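Scavenger receptor with C-type lectin type I (Homo sapiens, PDB 2OX8) binds the Lewis(x) glycan of leukocyte surfaces through its C-type lectin carbohydrate-recognition domain and probably acts as a scavenger receptor. Local coordinates at residues A[31-36]-A[124-129]. Numbering follows the deposited sequence.
With ZN (zinc ion), chain F.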
loop_
_atom_site.group_PDB
_atom_site.type_symbol
_atom_site.label_atom_id
_atom_site.label_comp_id
_atom_site.label_asym_id
_atom_site.label_seq_id
_atom_site.Cartn_x
_atom_site.Cartn_y
_atom_site.Cartn_z
ATOM N N LEU A 31 -4.916 6.132 -9.504
ATOM C CA LEU A 31 -5.867 7.105 -10.025
ATOM C C LEU A 31 -7.275 7.007 -9.434
ATOM O O LEU A 31 -8.013 7.993 -9.424
ATOM C CB LEU A 31 -5.913 6.995 -11.560
ATOM C CG LEU A 31 -4.586 7.426 -12.223
ATOM C CD1 LEU A 31 -4.418 6.782 -13.606
ATOM C CD2 LEU A 31 -4.547 8.953 -12.303
ATOM N N PHE A 32 -7.649 5.826 -8.952
ATOM C CA PHE A 32 -8.965 5.625 -8.361
ATOM C C PHE A 32 -9.045 6.377 -7.041
ATOM O O PHE A 32 -9.986 7.135 -6.808
ATOM C CB PHE A 32 -9.216 4.127 -8.150
ATOM C CG PHE A 32 -10.443 3.823 -7.339
ATOM C CD1 PHE A 32 -11.591 3.341 -7.952
ATOM C CD2 PHE A 32 -10.448 4.016 -5.950
ATOM C CE1 PHE A 32 -12.737 3.053 -7.201
ATOM C CE2 PHE A 32 -11.579 3.734 -5.192
ATOM C CZ PHE A 32 -12.730 3.249 -5.823
ATOM N N CYS A 33 -8.051 6.180 -6.173
ATOM C CA CYS A 33 -8.033 6.878 -4.889
ATOM C C CYS A 33 -7.951 8.393 -5.115
ATOM O O CYS A 33 -8.592 9.188 -4.422
ATOM C CB CYS A 33 -6.832 6.467 -4.049
ATOM S SG CYS A 33 -6.620 4.723 -3.615
ATOM N N GLU A 34 -7.133 8.777 -6.081
ATOM C CA GLU A 34 -6.941 10.179 -6.410
ATOM C C GLU A 34 -8.279 10.856 -6.664
ATOM O O GLU A 34 -8.586 11.891 -6.083
ATOM C CB GLU A 34 -6.045 10.294 -7.649
ATOM C CG GLU A 34 -4.820 11.167 -7.474
ATOM C CD GLU A 34 -3.669 10.756 -8.405
ATOM O OE1 GLU A 34 -3.878 10.681 -9.641
ATOM O OE2 GLU A 34 -2.551 10.511 -7.895
ATOM N N ASP A 35 -9.102 10.255 -7.509
ATOM C CA ASP A 35 -10.373 10.866 -7.806
ATOM C C ASP A 35 -11.412 10.787 -6.664
ATOM O O ASP A 35 -12.453 11.444 -6.699
ATOM C CB ASP A 35 -10.856 10.319 -9.156
ATOM C CG ASP A 35 -9.995 10.859 -10.340
ATOM O OD1 ASP A 35 -10.314 11.953 -10.865
ATOM O OD2 ASP A 35 -8.977 10.225 -10.729
ATOM N N LYS A 36 -11.113 10.011 -5.628
ATOM C CA LYS A 36 -12.006 9.931 -4.471
ATOM C C LYS A 36 -11.414 10.884 -3.440
ATOM O O LYS A 36 -11.805 10.877 -2.276
ATOM C CB LYS A 36 -12.039 8.519 -3.872
ATOM C CG LYS A 36 -12.219 7.391 -4.873
ATOM C CD LYS A 36 -13.414 7.619 -5.773
ATOM C CE LYS A 36 -13.700 6.392 -6.628
ATOM N NZ LYS A 36 -12.601 6.017 -7.551
ATOM N N ASN A 124 -4.046 -6.180 -8.591
ATOM C CA ASN A 124 -4.265 -6.465 -7.180
ATOM C C ASN A 124 -5.356 -5.565 -6.653
ATOM O O ASN A 124 -5.764 -4.608 -7.309
ATOM C CB ASN A 124 -3.016 -6.192 -6.331
ATOM C CG ASN A 124 -1.859 -7.110 -6.659
ATOM O OD1 ASN A 124 -1.025 -6.788 -7.506
ATOM N ND2 ASN A 124 -1.797 -8.259 -5.989
ATOM N N ASN A 125 -5.820 -5.886 -5.449
ATOM C CA ASN A 125 -6.825 -5.095 -4.777
ATOM C C ASN A 125 -5.995 -3.983 -4.167
ATOM O O ASN A 125 -4.768 -4.096 -4.102
ATOM C CB ASN A 125 -7.510 -5.918 -3.686
ATOM C CG ASN A 125 -8.265 -7.122 -4.247
ATOM O OD1 ASN A 125 -7.663 -8.110 -4.664
ATOM N ND2 ASN A 125 -9.585 -7.032 -4.271
ATOM N N PHE A 126 -6.644 -2.920 -3.712
ATOM C CA PHE A 126 -5.911 -1.802 -3.149
ATOM C C PHE A 126 -6.647 -1.096 -2.018
ATOM O O PHE A 126 -7.866 -1.205 -1.881
ATOM C CB PHE A 126 -5.589 -0.809 -4.270
ATOM C CG PHE A 126 -6.800 -0.316 -5.006
ATOM C CD1 PHE A 126 -7.498 0.785 -4.555
ATOM C CD2 PHE A 126 -7.281 -1.005 -6.117
ATOM C CE1 PHE A 126 -8.660 1.197 -5.187
ATOM C CE2 PHE A 126 -8.445 -0.601 -6.759
ATOM C CZ PHE A 126 -9.138 0.503 -6.291
ATOM N N ILE A 127 -5.885 -0.363 -1.211
ATOM C CA ILE A 127 -6.438 0.365 -0.081
ATOM C C ILE A 127 -6.290 1.872 -0.294
ATOM O O ILE A 127 -5.198 2.370 -0.577
ATOM C CB ILE A 127 -5.715 -0.039 1.241
ATOM C CG1 ILE A 127 -5.873 -1.540 1.481
ATOM C CG2 ILE A 127 -6.293 0.738 2.422
ATOM C CD1 ILE A 127 -5.189 -2.038 2.762
ATOM N N CYS A 128 -7.393 2.592 -0.177
ATOM C CA CYS A 128 -7.367 4.035 -0.323
ATOM C C CYS A 128 -7.475 4.650 1.075
ATOM O O CYS A 128 -8.109 4.092 1.982
ATOM C CB CYS A 128 -8.521 4.516 -1.192
ATOM S SG CYS A 128 -8.437 4.055 -2.954
ATOM N N GLU A 129 -6.866 5.811 1.244
ATOM C CA GLU A 129 -6.842 6.461 2.532
ATOM C C GLU A 129 -6.953 7.978 2.370
ATOM O O GLU A 129 -6.527 8.534 1.352
ATOM C CB GLU A 129 -5.527 6.083 3.223
ATOM C CG GLU A 129 -5.205 6.805 4.530
ATOM C CD GLU A 129 -3.770 6.557 5.003
ATOM O OE1 GLU A 129 -2.832 6.856 4.239
ATOM O OE2 GLU A 129 -3.573 6.074 6.135
HETATM ZN ZN ZN F . -1.965 5.903 7.058
#
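Joined covalently through C33 and C128, the last turn of the helix, 31-35, and strand 125-129 run roughly parallel, their axes 24° apart and 8.5 Å distant at closest approach. No hydrogen bond links the two segments; C33 and C128 bring the backbones nearest, with their CA atoms 5.4 Å apart. The disulfide, C33 SG to C128 SG 2.0 Å, has a chi3 of -84°, close to the relaxed value for such a bond. Both sulfurs lie anti to their own carbonyl carbons, which turns them toward each other across the gap.

Beside this bridge, F126 drives its ring edge into one face of F32 in a T-shaped pair, with centroids 5.1 Å apart and planes at 63°. The CE1 corner of F126 does the touching, 3.4 Å from F32 CD2, while CZ sits over the rim of the F32 face. C128 SG meets the edge of the F32 ring, 3.6 Å from CD2, so one ring carbon touches both the sulfur and the second phenylalanine. On the other side of the strand, I127 packs on V41 and F19, and E129 reaches away to bind a zinc ion through OE2 at 1.9 Å, a site to which E48 and the backbone carbonyl of F42 also contribute.

This bridge matches the conserved long disulfide of C-type lectin domains, which ties the first helix to the last strand. With no hydrogen bond between the segments, the contact rests on the disulfide and on aromatic and sulfur-ring packing, and the same strand passes directly from the disulfide to a metal ligand.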